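Side-chain contacts in phosphate-specific transport system accessory protein PhoU homolog (Pseudomonas aeruginosa, PDB 4Q25), which probably takes part in regulating phosphate uptake, as a homodimeric all-helical accessory protein of the phosphate-specific transport system: residues 52-55 with 56-60; 69-72 with 73-76; 182-185 with 186-189; 207-210 with 211-215. One frame throughout, in Å; residues are numbered along the deposited sequence.

Contact 1 of 4, residues 52-55 with 56-60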
ATOM      1  N   ALA A  52      15.574  15.491  -3.341  1.00 33.28           N
ATOM      2  CA  ALA A  52      14.924  14.208  -3.561  1.00 33.20           C
ATOM      3  C   ALA A  52      15.669  13.080  -2.854  1.00 34.50           C
ATOM      4  O   ALA A  52      15.062  12.270  -2.142  1.00 31.89           O
ATOM      5  CB  ALA A  52      14.799  13.931  -5.026  1.00 32.10           C
ATOM      6  N   GLN A  53      16.988  13.040  -2.998  1.00 35.51           N
ATOM      7  CA  GLN A  53      17.768  12.043  -2.253  1.00 38.32           C
ATOM      8  C   GLN A  53      17.616  12.166  -0.719  1.00 38.13           C
ATOM      9  O   GLN A  53      17.562  11.168   0.004  1.00 34.56           O
ATOM     10  CB  GLN A  53      19.244  12.122  -2.602  1.00 38.00           C
ATOM     11  CG  GLN A  53      20.053  11.001  -1.969  1.00 40.00           C
ATOM     12  CD  GLN A  53      19.571   9.628  -2.385  1.00 44.26           C
ATOM     13  OE1 GLN A  53      18.866   9.472  -3.387  1.00 51.15           O
ATOM     14  NE2 GLN A  53      19.951   8.624  -1.624  1.00 51.48           N
ATOM     15  N   GLN A  54      17.540  13.388  -0.229  1.00 37.46           N
ATOM     16  CA  GLN A  54      17.369  13.602   1.214  1.00 41.40           C
ATOM     17  C   GLN A  54      16.096  12.940   1.731  1.00 43.18           C
ATOM     18  O   GLN A  54      16.088  12.391   2.829  1.00 43.22           O
ATOM     19  CB  GLN A  54      17.357  15.086   1.511  1.00 48.21           C
ATOM     20  CG  GLN A  54      17.195  15.467   2.970  1.00 58.99           C
ATOM     21  CD  GLN A  54      17.329  16.974   3.156  1.00 68.86           C
ATOM     22  OE1 GLN A  54      18.218  17.588   2.560  1.00 71.97           O
ATOM     23  NE2 GLN A  54      16.437  17.579   3.953  1.00 70.89           N
ATOM     24  N   VAL A  55      15.047  12.945   0.899  1.00 39.00           N
ATOM     25  CA  VAL A  55      13.783  12.332   1.234  1.00 39.63           C
ATOM     26  C   VAL A  55      13.891  10.809   1.330  1.00 41.43           C
ATOM     27  O   VAL A  55      13.242  10.192   2.161  1.00 39.70           O
ATOM     28  CB  VAL A  55      12.699  12.705   0.211  1.00 34.15           C
ATOM     29  CG1 VAL A  55      11.522  11.767   0.297  1.00 35.36           C
ATOM     30  CG2 VAL A  55      12.311  14.151   0.389  1.00 36.62           C
ATOM     31  N   ARG A  56      14.605  10.179   0.434  1.00 39.29           N
ATOM     32  CA  ARG A  56      14.761   8.753   0.510  1.00 43.55           C
ATOM     33  C   ARG A  56      15.523   8.329   1.744  1.00 41.77           C
ATOM     34  O   ARG A  56      15.211   7.368   2.356  1.00 45.44           O
ATOM     35  CB  ARG A  56      15.397   8.208  -0.752  1.00 44.10           C
ATOM     36  CG  ARG A  56      15.223   9.122  -1.926  1.00 51.04           C
ATOM     37  CD  ARG A  56      14.770   8.427  -3.173  1.00 54.25           C
ATOM     38  NE  ARG A  56      15.153   7.033  -3.182  1.00 66.23           N
ATOM     39  CZ  ARG A  56      16.172   6.533  -3.856  1.00 66.33           C
ATOM     40  NH1 ARG A  56      16.935   7.322  -4.582  1.00 67.09           N
ATOM     41  NH2 ARG A  56      16.423   5.237  -3.800  1.00 66.82           N
ATOM     42  N   GLU A  57      16.537   9.067   2.096  1.00 44.00           N
ATOM     43  CA  GLU A  57      17.356   8.766   3.255  1.00 49.97           C
ATOM     44  C   GLU A  57      16.646   8.935   4.611  1.00 53.08           C
ATOM     45  O   GLU A  57      17.181   8.550   5.640  1.00 56.79           O
ATOM     46  CB  GLU A  57      18.622   9.630   3.228  1.00 54.09           C
ATOM     47  CG  GLU A  57      19.560   9.221   2.104  1.00 59.40           C
ATOM     48  CD  GLU A  57      20.666  10.209   1.884  1.00 64.26           C
ATOM     49  OE1 GLU A  57      20.669  11.259   2.575  1.00 60.73           O
ATOM     50  OE2 GLU A  57      21.516   9.926   1.006  1.00 69.04           O
ATOM     51  N   ILE A  58      15.468   9.536   4.621  1.00 53.63           N
ATOM     52  CA  ILE A  58      14.703   9.688   5.849  1.00 52.64           C
ATOM     53  C   ILE A  58      13.863   8.418   6.026  1.00 56.81           C
ATOM     54  O   ILE A  58      13.461   8.057   7.139  1.00 51.47           O
ATOM     55  CB  ILE A  58      13.814  10.953   5.778  1.00 51.77           C
ATOM     56  CG1 ILE A  58      14.672  12.219   5.893  1.00 50.86           C
ATOM     57  CG2 ILE A  58      12.760  10.965   6.876  1.00 55.00           C
ATOM     58  CD1 ILE A  58      14.064  13.446   5.228  1.00 52.40           C
ATOM     59  N   ASP A  59      13.625   7.724   4.917  1.00 57.14           N
ATOM     60  CA  ASP A  59      12.625   6.680   4.900  1.00 58.95           C
ATOM     61  C   ASP A  59      13.008   5.544   5.846  1.00 59.40           C
ATOM     62  O   ASP A  59      12.144   4.875   6.405  1.00 57.10           O
ATOM     63  CB  ASP A  59      12.311   6.206   3.459  1.00 57.08           C
ATOM     64  CG  ASP A  59      10.845   5.754   3.298  1.00 60.32           C
ATOM     65  OD1 ASP A  59       9.917   6.342   3.970  1.00 53.25           O
ATOM     66  OD2 ASP A  59      10.620   4.784   2.526  1.00 58.82           O
ATOM     67  N   ASP A  60      14.299   5.378   6.093  1.00 60.28           N
ATOM     68  CA  ASP A  60      14.756   4.397   7.057  1.00 56.75           C
ATOM     69  C   ASP A  60      14.364   4.753   8.479  1.00 53.87           C
ATOM     70  O   ASP A  60      13.910   3.907   9.233  1.00 57.22           O
ATOM     71  CB  ASP A  60      16.261   4.229   6.954  1.00 65.67           C
ATOM     72  CG  ASP A  60      16.686   3.740   5.581  1.00 78.14           C
ATOM     73  OD1 ASP A  60      16.786   2.500   5.389  1.00 73.82           O
ATOM     74  OD2 ASP A  60      16.876   4.607   4.688  1.00 80.41           O
TER
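Q53 and E57, one helical turn apart, are joined twice, once through the backbone and once through their side chains. E57 N gives its hydrogen to Q53 O at 3.1 Å. In addition, Q53 NE2 makes a weak hydrogen bond to E57 OE2 at 3.3 Å, between groups whose planes stand 83° apart. Q53 gets its amide there because CG lies anti to the backbone N (chi1 -173°) and the chain then bends at chi2, while E57 extends straight beyond CG. A long amide and a long carboxylate suit this partly solvated surface, where an i to i+4 pair can meet across one turn.

The other backbone bonds are weaker. R56 N makes a weak hydrogen bond to A52 O at 3.3 Å, and I58 N another, three residues back, to V55 O at 3.4 Å. A type I beta turn from R56 to D59 overlaps these bonds, closed by D59 N to R56 O at 3.0 Å. The chain thus passes from helix 49-56 into helix 59-78 through a tight turn within the first PhoU domain. V55 O also receives a weak bond from Q36 of helix 15-45.

Van der Waals contacts surround these bonds. I58 sets its CD1 methyl against the carbonyl oxygen Q54 O at 3.3 Å, its branched chain lying along the backbone of the preceding turn. A52, small enough to sit between two helices, rests on A43 of helix 15-45 and on A111 and I115 of helix 84-120. V55 touches D39 of helix 15-45, whereas R56 turns its aliphatic chain past A52 O.

Contact 2 of 4, residues 69-72 with 73-76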
ATOM      1  N   ILE A  69       7.149   2.210  17.615  1.00 45.06           N
ATOM      2  CA  ILE A  69       5.799   2.483  18.085  1.00 42.65           C
ATOM      3  C   ILE A  69       5.022   1.176  18.227  1.00 42.36           C
ATOM      4  O   ILE A  69       4.217   1.040  19.124  1.00 40.87           O
ATOM      5  CB  ILE A  69       5.081   3.449  17.126  1.00 40.24           C
ATOM      6  CG1 ILE A  69       5.751   4.839  17.171  1.00 49.28           C
ATOM      7  CG2 ILE A  69       3.608   3.571  17.449  1.00 40.29           C
ATOM      8  CD1 ILE A  69       5.124   5.891  16.238  1.00 46.77           C
ATOM      9  N   ASP A  70       5.242   0.220  17.328  1.00 43.82           N
ATOM     10  CA  ASP A  70       4.525  -1.060  17.388  1.00 44.84           C
ATOM     11  C   ASP A  70       4.884  -1.788  18.659  1.00 41.47           C
ATOM     12  O   ASP A  70       4.016  -2.325  19.313  1.00 43.63           O
ATOM     13  CB  ASP A  70       4.828  -1.973  16.176  1.00 47.87           C
ATOM     14  CG  ASP A  70       3.955  -1.649  14.957  1.00 53.54           C
ATOM     15  OD1 ASP A  70       2.709  -1.593  15.085  1.00 57.65           O
ATOM     16  OD2 ASP A  70       4.517  -1.458  13.851  1.00 59.97           O
ATOM     17  N   GLU A  71       6.163  -1.824  18.990  1.00 41.38           N
ATOM     18  CA  GLU A  71       6.617  -2.503  20.214  1.00 45.99           C
ATOM     19  C   GLU A  71       6.085  -1.822  21.457  1.00 48.38           C
ATOM     20  O   GLU A  71       5.717  -2.468  22.432  1.00 47.92           O
ATOM     21  CB  GLU A  71       8.128  -2.561  20.283  1.00 45.02           C
ATOM     22  CG  GLU A  71       8.723  -3.593  19.348  1.00 52.15           C
ATOM     23  CD  GLU A  71       8.134  -4.978  19.567  1.00 57.22           C
ATOM     24  OE1 GLU A  71       8.471  -5.599  20.592  1.00 53.43           O
ATOM     25  OE2 GLU A  71       7.313  -5.413  18.720  1.00 59.73           O
ATOM     26  N   GLU A  72       6.018  -0.507  21.395  1.00 51.00           N
ATOM     27  CA  GLU A  72       5.443   0.295  22.461  1.00 48.86           C
ATOM     28  C   GLU A  72       3.984  -0.058  22.700  1.00 47.15           C
ATOM     29  O   GLU A  72       3.536  -0.177  23.860  1.00 46.57           O
ATOM     30  CB  GLU A  72       5.584   1.767  22.086  1.00 49.18           C
ATOM     31  CG  GLU A  72       5.595   2.703  23.244  1.00 52.76           C
ATOM     32  CD  GLU A  72       5.716   4.145  22.803  1.00 60.15           C
ATOM     33  OE1 GLU A  72       5.290   5.021  23.592  1.00 69.67           O
ATOM     34  OE2 GLU A  72       6.229   4.405  21.685  1.00 52.56           O
ATOM     35  N   CYS A  73       3.223  -0.215  21.613  1.00 45.00           N
ATOM     36  CA  CYS A  73       1.815  -0.632  21.729  1.00 38.93           C
ATOM     37  C   CYS A  73       1.704  -2.017  22.322  1.00 40.88           C
ATOM     38  O   CYS A  73       0.668  -2.379  22.922  1.00 38.32           O
ATOM     39  CB  CYS A  73       1.109  -0.651  20.378  1.00 39.73           C
ATOM     40  SG  CYS A  73       0.938   0.955  19.581  1.00 42.78           S
ATOM     41  N   VAL A  74       2.701  -2.828  22.056  1.00 42.04           N
ATOM     42  CA  VAL A  74       2.752  -4.151  22.606  1.00 44.66           C
ATOM     43  C   VAL A  74       2.970  -4.114  24.103  1.00 43.43           C
ATOM     44  O   VAL A  74       2.242  -4.709  24.835  1.00 43.94           O
ATOM     45  CB  VAL A  74       3.794  -5.026  21.868  1.00 40.61           C
ATOM     46  CG1 VAL A  74       4.156  -6.257  22.640  1.00 42.21           C
ATOM     47  CG2 VAL A  74       3.247  -5.460  20.547  1.00 40.40           C
ATOM     48  N   ARG A  75       3.915  -3.330  24.561  1.00 44.78           N
ATOM     49  CA  ARG A  75       4.196  -3.282  25.965  1.00 45.58           C
ATOM     50  C   ARG A  75       3.028  -2.734  26.748  1.00 49.42           C
ATOM     51  O   ARG A  75       2.611  -3.287  27.775  1.00 55.38           O
ATOM     52  CB  ARG A  75       5.453  -2.491  26.193  1.00 50.26           C
ATOM     53  CG  ARG A  75       6.576  -2.943  25.297  1.00 54.47           C
ATOM     54  CD  ARG A  75       7.929  -2.431  25.727  1.00 56.24           C
ATOM     55  NE  ARG A  75       7.930  -0.999  25.945  1.00 63.23           N
ATOM     56  CZ  ARG A  75       8.422  -0.111  25.098  1.00 62.21           C
ATOM     57  NH1 ARG A  75       8.960  -0.499  23.971  1.00 57.95           N
ATOM     58  NH2 ARG A  75       8.379   1.167  25.395  1.00 64.71           N
ATOM     59  N   ILE A  76       2.431  -1.695  26.215  1.00 49.88           N
ATOM     60  CA  ILE A  76       1.341  -1.104  26.894  1.00 50.22           C
ATOM     61  C   ILE A  76       0.234  -2.101  27.015  1.00 52.72           C
ATOM     62  O   ILE A  76      -0.353  -2.220  28.046  1.00 59.64           O
ATOM     63  CB  ILE A  76       0.771   0.096  26.128  1.00 53.43           C
ATOM     64  CG1 ILE A  76       1.615   1.322  26.323  1.00 56.17           C
ATOM     65  CG2 ILE A  76      -0.613   0.454  26.620  1.00 50.23           C
ATOM     66  CD1 ILE A  76       1.156   2.477  25.480  1.00 55.33           C
TER
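R75 folds back along the preceding turn of helix and lays its guanidinium against E72. One face of the guanidinium covers E72 CA, which stands 3.9 Å above the R75 plane, displaced from the centre of the group. Farther out, NH2 of R75 lies 3.8 Å from E72 CG, so the contact is with the aliphatic base of the glutamate. The bend at chi3 (-51°) turns the arginine back in this way. An arginine suits this exposed position, since its charged end can lie at the surface while its chain packs on the helix. Although the carboxylate and guanidinium planes are only 7° apart, the charged ends do not meet: E72 OE1 is 5.3 Å from R75 NH2, and E72 OE2 is instead hydrogen-bonded to H25.

Apolar contact is slight within the segment. I69 CG2 comes to 4.3 Å from C73 SG, two apolar side chains on the buried side of the helix, where nothing polar is required.

The backbone supplies a regular alpha-helical ladder, with R75 N to E71 O at 2.9 Å and I76 N to E72 O at 3.0 Å; C73 and V74 repeat the pattern with I69 and D70.

Helix 59-78 serves different neighbours on its different sides. I69, C73 and I76 pack on I93, V97 and I90 of helix 84-120, while E72 and I76 also meet helix 15-45 at V22. The second subunit takes the acidic pair: D70 forms a salt bridge with K95 of that subunit, E71 forms one with R88 of that subunit and a hydrogen bond with Y217 of that subunit, so this turn of helix belongs to the dimer interface.

Contact 3 of 4, residues 182-185 with 186-189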
ATOM      1  N   MET A 182      -0.468  10.546 -26.482  1.00 49.61           N
ATOM      2  CA  MET A 182      -0.819  10.008 -27.791  1.00 50.84           C
ATOM      3  C   MET A 182      -0.516  11.029 -28.884  1.00 48.04           C
ATOM      4  O   MET A 182      -0.156  10.669 -29.974  1.00 49.30           O
ATOM      5  CB  MET A 182      -2.272   9.586 -27.793  1.00 51.70           C
ATOM      6  CG  MET A 182      -2.566   8.554 -26.712  1.00 52.28           C
ATOM      7  SD  MET A 182      -4.221   7.892 -26.834  1.00 65.21           S
ATOM      8  CE  MET A 182      -4.072   7.118 -28.454  1.00 66.62           C
ATOM      9  N   GLU A 183      -0.593  12.302 -28.533  1.00 48.21           N
ATOM     10  CA  GLU A 183      -0.248  13.388 -29.419  1.00 47.77           C
ATOM     11  C   GLU A 183       1.268  13.567 -29.546  1.00 52.06           C
ATOM     12  O   GLU A 183       1.753  13.919 -30.618  1.00 47.31           O
ATOM     13  CB  GLU A 183      -0.881  14.678 -28.902  1.00 53.01           C
ATOM     14  CG  GLU A 183      -0.452  15.961 -29.609  1.00 58.72           C
ATOM     15  CD  GLU A 183      -0.825  17.236 -28.848  1.00 61.38           C
ATOM     16  OE1 GLU A 183      -1.408  17.133 -27.750  1.00 66.02           O
ATOM     17  OE2 GLU A 183      -0.527  18.357 -29.334  1.00 65.63           O
ATOM     18  N   ASP A 184       2.012  13.352 -28.461  1.00 47.37           N
ATOM     19  CA  ASP A 184       3.475  13.557 -28.472  1.00 48.78           C
ATOM     20  C   ASP A 184       4.165  12.338 -27.867  1.00 46.28           C
ATOM     21  O   ASP A 184       4.523  12.357 -26.698  1.00 42.25           O
ATOM     22  CB  ASP A 184       3.854  14.849 -27.714  1.00 48.11           C
ATOM     23  CG  ASP A 184       5.397  15.100 -27.641  1.00 53.60           C
ATOM     24  OD1 ASP A 184       6.187  14.520 -28.409  1.00 53.84           O
ATOM     25  OD2 ASP A 184       5.821  15.923 -26.794  1.00 56.91           O
ATOM     26  N   PRO A 185       4.323  11.265 -28.662  1.00 44.10           N
ATOM     27  CA  PRO A 185       4.898  10.033 -28.173  1.00 45.62           C
ATOM     28  C   PRO A 185       6.320  10.164 -27.628  1.00 45.14           C
ATOM     29  O   PRO A 185       6.675   9.389 -26.747  1.00 47.42           O
ATOM     30  CB  PRO A 185       4.868   9.122 -29.400  1.00 44.35           C
ATOM     31  CG  PRO A 185       3.736   9.599 -30.170  1.00 45.99           C
ATOM     32  CD  PRO A 185       3.748  11.084 -30.001  1.00 46.13           C
ATOM     33  N   ARG A 186       7.110  11.121 -28.113  1.00 41.18           N
ATOM     34  CA  ARG A 186       8.457  11.345 -27.583  1.00 45.33           C
ATOM     35  C   ARG A 186       8.465  11.688 -26.082  1.00 41.13           C
ATOM     36  O   ARG A 186       9.480  11.592 -25.413  1.00 41.49           O
ATOM     37  CB  ARG A 186       9.165  12.473 -28.346  1.00 57.02           C
ATOM     38  CG  ARG A 186       9.401  12.240 -29.845  1.00 66.30           C
ATOM     39  CD  ARG A 186      10.419  13.245 -30.380  1.00 73.31           C
ATOM     40  NE  ARG A 186      10.429  13.355 -31.842  1.00 84.42           N
ATOM     41  CZ  ARG A 186       9.742  14.253 -32.558  1.00 86.30           C
ATOM     42  NH1 ARG A 186       8.949  15.158 -31.969  1.00 84.60           N
ATOM     43  NH2 ARG A 186       9.849  14.243 -33.885  1.00 86.40           N
ATOM     44  N   ALA A 187       7.328  12.099 -25.547  1.00 39.35           N
ATOM     45  CA  ALA A 187       7.284  12.554 -24.180  1.00 39.16           C
ATOM     46  C   ALA A 187       6.764  11.485 -23.209  1.00 39.69           C
ATOM     47  O   ALA A 187       6.706  11.729 -22.025  1.00 41.16           O
ATOM     48  CB  ALA A 187       6.448  13.817 -24.095  1.00 40.91           C
ATOM     49  N   ILE A 188       6.463  10.293 -23.710  1.00 37.13           N
ATOM     50  CA  ILE A 188       5.859   9.233 -22.926  1.00 37.15           C
ATOM     51  C   ILE A 188       6.598   8.894 -21.628  1.00 39.62           C
ATOM     52  O   ILE A 188       6.008   8.798 -20.547  1.00 35.57           O
ATOM     53  CB  ILE A 188       5.709   7.969 -23.791  1.00 40.30           C
ATOM     54  CG1 ILE A 188       4.500   8.134 -24.732  1.00 42.51           C
ATOM     55  CG2 ILE A 188       5.584   6.720 -22.920  1.00 41.59           C
ATOM     56  CD1 ILE A 188       4.434   7.122 -25.858  1.00 42.63           C
ATOM     57  N   SER A 189       7.903   8.715 -21.731  1.00 43.06           N
ATOM     58  CA  SER A 189       8.726   8.407 -20.582  1.00 38.44           C
ATOM     59  C   SER A 189       8.654   9.516 -19.509  1.00 42.01           C
ATOM     60  O   SER A 189       8.589   9.252 -18.291  1.00 38.22           O
ATOM     61  CB  SER A 189      10.147   8.204 -21.065  1.00 43.68           C
ATOM     62  OG  SER A 189      10.989   7.858 -20.012  1.00 46.45           O
TER
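D184 turns its carboxylate forward, alongside R186 and A187, in the short connection between two antiparallel helices of the bundle, a helical hairpin whose first arm, helix 153-183, ends just before it. D184 is the first residue to leave helical backbone angles, and the chain then runs through a 3-10 turn into helix 188-220. From CB, the side chain sets out with CG anti to the backbone N (chi1 178°), which places the carboxylate beside the following residues. D184 CG lies 3.9 Å from A187 CB. Of the oxygens, D184 OD1 is 3.5 Å from R186 N and 3.6 Å from R186 CB, whereas D184 OD2 rests 3.5 Å from A187 CB. The guanidinium of R186 is only loosely related to this group: the two planes are 69° apart, and D184 OD1 to R186 NH1 is 4.6 Å, beyond a salt bridge.

Two i to i+3 backbone bonds, those of a 3-10 turn, hold the connection: A187 N to D184 O at 3.0 Å and I188 N to P185 O. P185 suits the start of this turn, since its ring fixes phi near the helical value and it has no N-H that would need an acceptor. P185 and I188 both lie at the dimer contact, where each packs on its own counterpart of the second subunit. Within the turn, I188 reaches back over the proline, its CD1 4.1 Å from P185 CB.

Contact 4 of 4, residues 207-210 with 211-215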
ATOM      1  N   HIS A 207      -4.379   7.206   2.210  1.00 39.86           N
ATOM      2  CA  HIS A 207      -3.923   6.870   3.565  1.00 41.19           C
ATOM      3  C   HIS A 207      -4.260   7.930   4.643  1.00 40.35           C
ATOM      4  O   HIS A 207      -4.481   7.608   5.808  1.00 42.67           O
ATOM      5  CB  HIS A 207      -2.426   6.571   3.578  1.00 41.85           C
ATOM      6  CG  HIS A 207      -2.063   5.297   2.887  1.00 41.72           C
ATOM      7  ND1 HIS A 207      -2.263   4.064   3.459  1.00 41.03           N
ATOM      8  CD2 HIS A 207      -1.475   5.068   1.687  1.00 38.05           C
ATOM      9  CE1 HIS A 207      -1.838   3.132   2.627  1.00 43.77           C
ATOM     10  NE2 HIS A 207      -1.379   3.719   1.537  1.00 37.52           N
ATOM     11  N   ALA A 208      -4.258   9.191   4.269  1.00 37.53           N
ATOM     12  CA  ALA A 208      -4.728  10.227   5.170  1.00 38.47           C
ATOM     13  C   ALA A 208      -6.185   9.978   5.531  1.00 36.00           C
ATOM     14  O   ALA A 208      -6.572  10.129   6.672  1.00 37.55           O
ATOM     15  CB  ALA A 208      -4.596  11.595   4.525  1.00 39.75           C
ATOM     16  N   ARG A 209      -6.974   9.602   4.538  1.00 39.43           N
ATOM     17  CA  ARG A 209      -8.371   9.251   4.702  1.00 43.26           C
ATOM     18  C   ARG A 209      -8.530   8.084   5.637  1.00 46.66           C
ATOM     19  O   ARG A 209      -9.364   8.140   6.523  1.00 43.63           O
ATOM     20  CB  ARG A 209      -9.008   8.934   3.351  1.00 46.79           C
ATOM     21  CG  ARG A 209     -10.463   8.525   3.388  1.00 49.22           C
ATOM     22  CD  ARG A 209     -10.643   7.049   3.083  1.00 55.22           C
ATOM     23  NE  ARG A 209     -10.696   6.792   1.649  1.00 58.75           N
ATOM     24  CZ  ARG A 209      -9.959   5.887   1.000  1.00 62.94           C
ATOM     25  NH1 ARG A 209      -9.085   5.114   1.648  1.00 55.46           N
ATOM     26  NH2 ARG A 209     -10.099   5.754  -0.321  1.00 62.12           N
ATOM     27  N   ASN A 210      -7.730   7.032   5.451  1.00 50.45           N
ATOM     28  CA  ASN A 210      -7.764   5.886   6.382  1.00 48.52           C
ATOM     29  C   ASN A 210      -7.476   6.301   7.823  1.00 46.61           C
ATOM     30  O   ASN A 210      -8.160   5.847   8.737  1.00 46.34           O
ATOM     31  CB  ASN A 210      -6.787   4.785   6.000  1.00 50.21           C
ATOM     32  CG  ASN A 210      -7.065   4.194   4.634  1.00 54.58           C
ATOM     33  OD1 ASN A 210      -8.174   4.265   4.120  1.00 60.84           O
ATOM     34  ND2 ASN A 210      -6.052   3.591   4.045  1.00 55.71           N
ATOM     35  N   ILE A 211      -6.470   7.145   8.029  1.00 43.71           N
ATOM     36  CA  ILE A 211      -6.134   7.581   9.382  1.00 44.48           C
ATOM     37  C   ILE A 211      -7.257   8.418   9.983  1.00 48.80           C
ATOM     38  O   ILE A 211      -7.446   8.419  11.197  1.00 46.58           O
ATOM     39  CB  ILE A 211      -4.856   8.403   9.416  1.00 40.38           C
ATOM     40  CG1 ILE A 211      -3.668   7.527   9.039  1.00 41.80           C
ATOM     41  CG2 ILE A 211      -4.649   9.015  10.790  1.00 37.44           C
ATOM     42  CD1 ILE A 211      -2.438   8.331   8.679  1.00 42.63           C
ATOM     43  N   ALA A 212      -7.983   9.132   9.125  1.00 50.76           N
ATOM     44  CA  ALA A 212      -9.132   9.919   9.556  1.00 52.49           C
ATOM     45  C   ALA A 212     -10.249   8.997  10.042  1.00 51.50           C
ATOM     46  O   ALA A 212     -10.859   9.236  11.085  1.00 51.49           O
ATOM     47  CB  ALA A 212      -9.624  10.823   8.429  1.00 49.16           C
ATOM     48  N   GLU A 213     -10.480   7.933   9.287  1.00 49.52           N
ATOM     49  CA  GLU A 213     -11.521   6.974   9.591  1.00 52.03           C
ATOM     50  C   GLU A 213     -11.219   6.242  10.896  1.00 56.60           C
ATOM     51  O   GLU A 213     -12.136   5.874  11.644  1.00 61.20           O
ATOM     52  CB  GLU A 213     -11.724   6.012   8.421  1.00 50.38           C
ATOM     53  CG  GLU A 213     -12.571   6.633   7.312  1.00 51.79           C
ATOM     54  CD  GLU A 213     -12.581   5.854   5.989  1.00 57.41           C
ATOM     55  OE1 GLU A 213     -11.734   4.968   5.724  1.00 61.46           O
ATOM     56  OE2 GLU A 213     -13.463   6.151   5.168  1.00 63.99           O
ATOM     57  N   LEU A 214      -9.936   6.079  11.197  1.00 55.83           N
ATOM     58  CA  LEU A 214      -9.526   5.485  12.461  1.00 56.53           C
ATOM     59  C   LEU A 214      -9.838   6.429  13.618  1.00 57.41           C
ATOM     60  O   LEU A 214     -10.158   5.979  14.717  1.00 54.99           O
ATOM     61  CB  LEU A 214      -8.038   5.134  12.453  1.00 51.99           C
ATOM     62  CG  LEU A 214      -7.652   3.986  11.519  1.00 52.72           C
ATOM     63  CD1 LEU A 214      -6.153   3.920  11.285  1.00 48.03           C
ATOM     64  CD2 LEU A 214      -8.123   2.659  12.067  1.00 53.30           C
ATOM     65  N   VAL A 215      -9.731   7.730  13.367  1.00 57.43           N
ATOM     66  CA  VAL A 215     -10.036   8.742  14.382  1.00 62.84           C
ATOM     67  C   VAL A 215     -11.543   8.777  14.653  1.00 60.78           C
ATOM     68  O   VAL A 215     -11.981   9.032  15.768  1.00 59.54           O
ATOM     69  CB  VAL A 215      -9.513  10.143  13.979  1.00 61.85           C
ATOM     70  CG1 VAL A 215      -9.951  11.212  14.984  1.00 63.22           C
ATOM     71  CG2 VAL A 215      -7.987  10.131  13.893  1.00 61.86           C
TER
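R209 lays its CD methylene against the carboxylate of E213, one turn further along helix 188-220, the last long helix of this all-helical bundle. R209 CD is 3.5 Å from E213 OE1 and nearly as near E213 OE2. The two side chains run alongside each other and point the same way, with guanidinium and carboxylate planes 16° apart. Bends at chi2 and chi3 carry the guanidinium past the acid: R209 NE stays 4.5 Å from E213 OE2, which lies well out of the guanidinium plane, so no N-H points at the acid, and between the charged groups there is probably only a general electrostatic attraction. The arginine instead spends NH2 on a salt bridge with D163 of helix 153-183.

Routine i to i+4 backbone bonds tie the turns, among them E213 N to R209 O at 3.0 Å. A208 and A212 are small enough for close helix packing, A208 on M140 and V141, A212 on A156 and V159. Toward helix 84-120, I211 packs on L100, while H207 ND1 is hydrogen-bonded to D99 and N210 ND2 weakly so. N210 OD1 takes a hydrogen from R209 NH1 at 2.8 Å, close to the guanidinium plane.

Overall arrangement
The four contacts follow one another along the chain without overlap and nowhere touch. Contacts 1 and 2 share helix 59-78 and lie in the first PhoU domain, their centres about 26 Å apart. Contacts 3 and 4 share helix 188-220 in the second PhoU domain, about 37 Å apart between centres. Contacts 2 and 3 are the most distant pair, with centres about 50 Å apart on opposite sides of the chain's centre, yet both meet the second subunit, so the homodimer is joined at widely separated places along the bundle. Contacts 1 and 4 touch no other chain of the assembly; helix 84-120 packs against both, linking the two domains within one subunit.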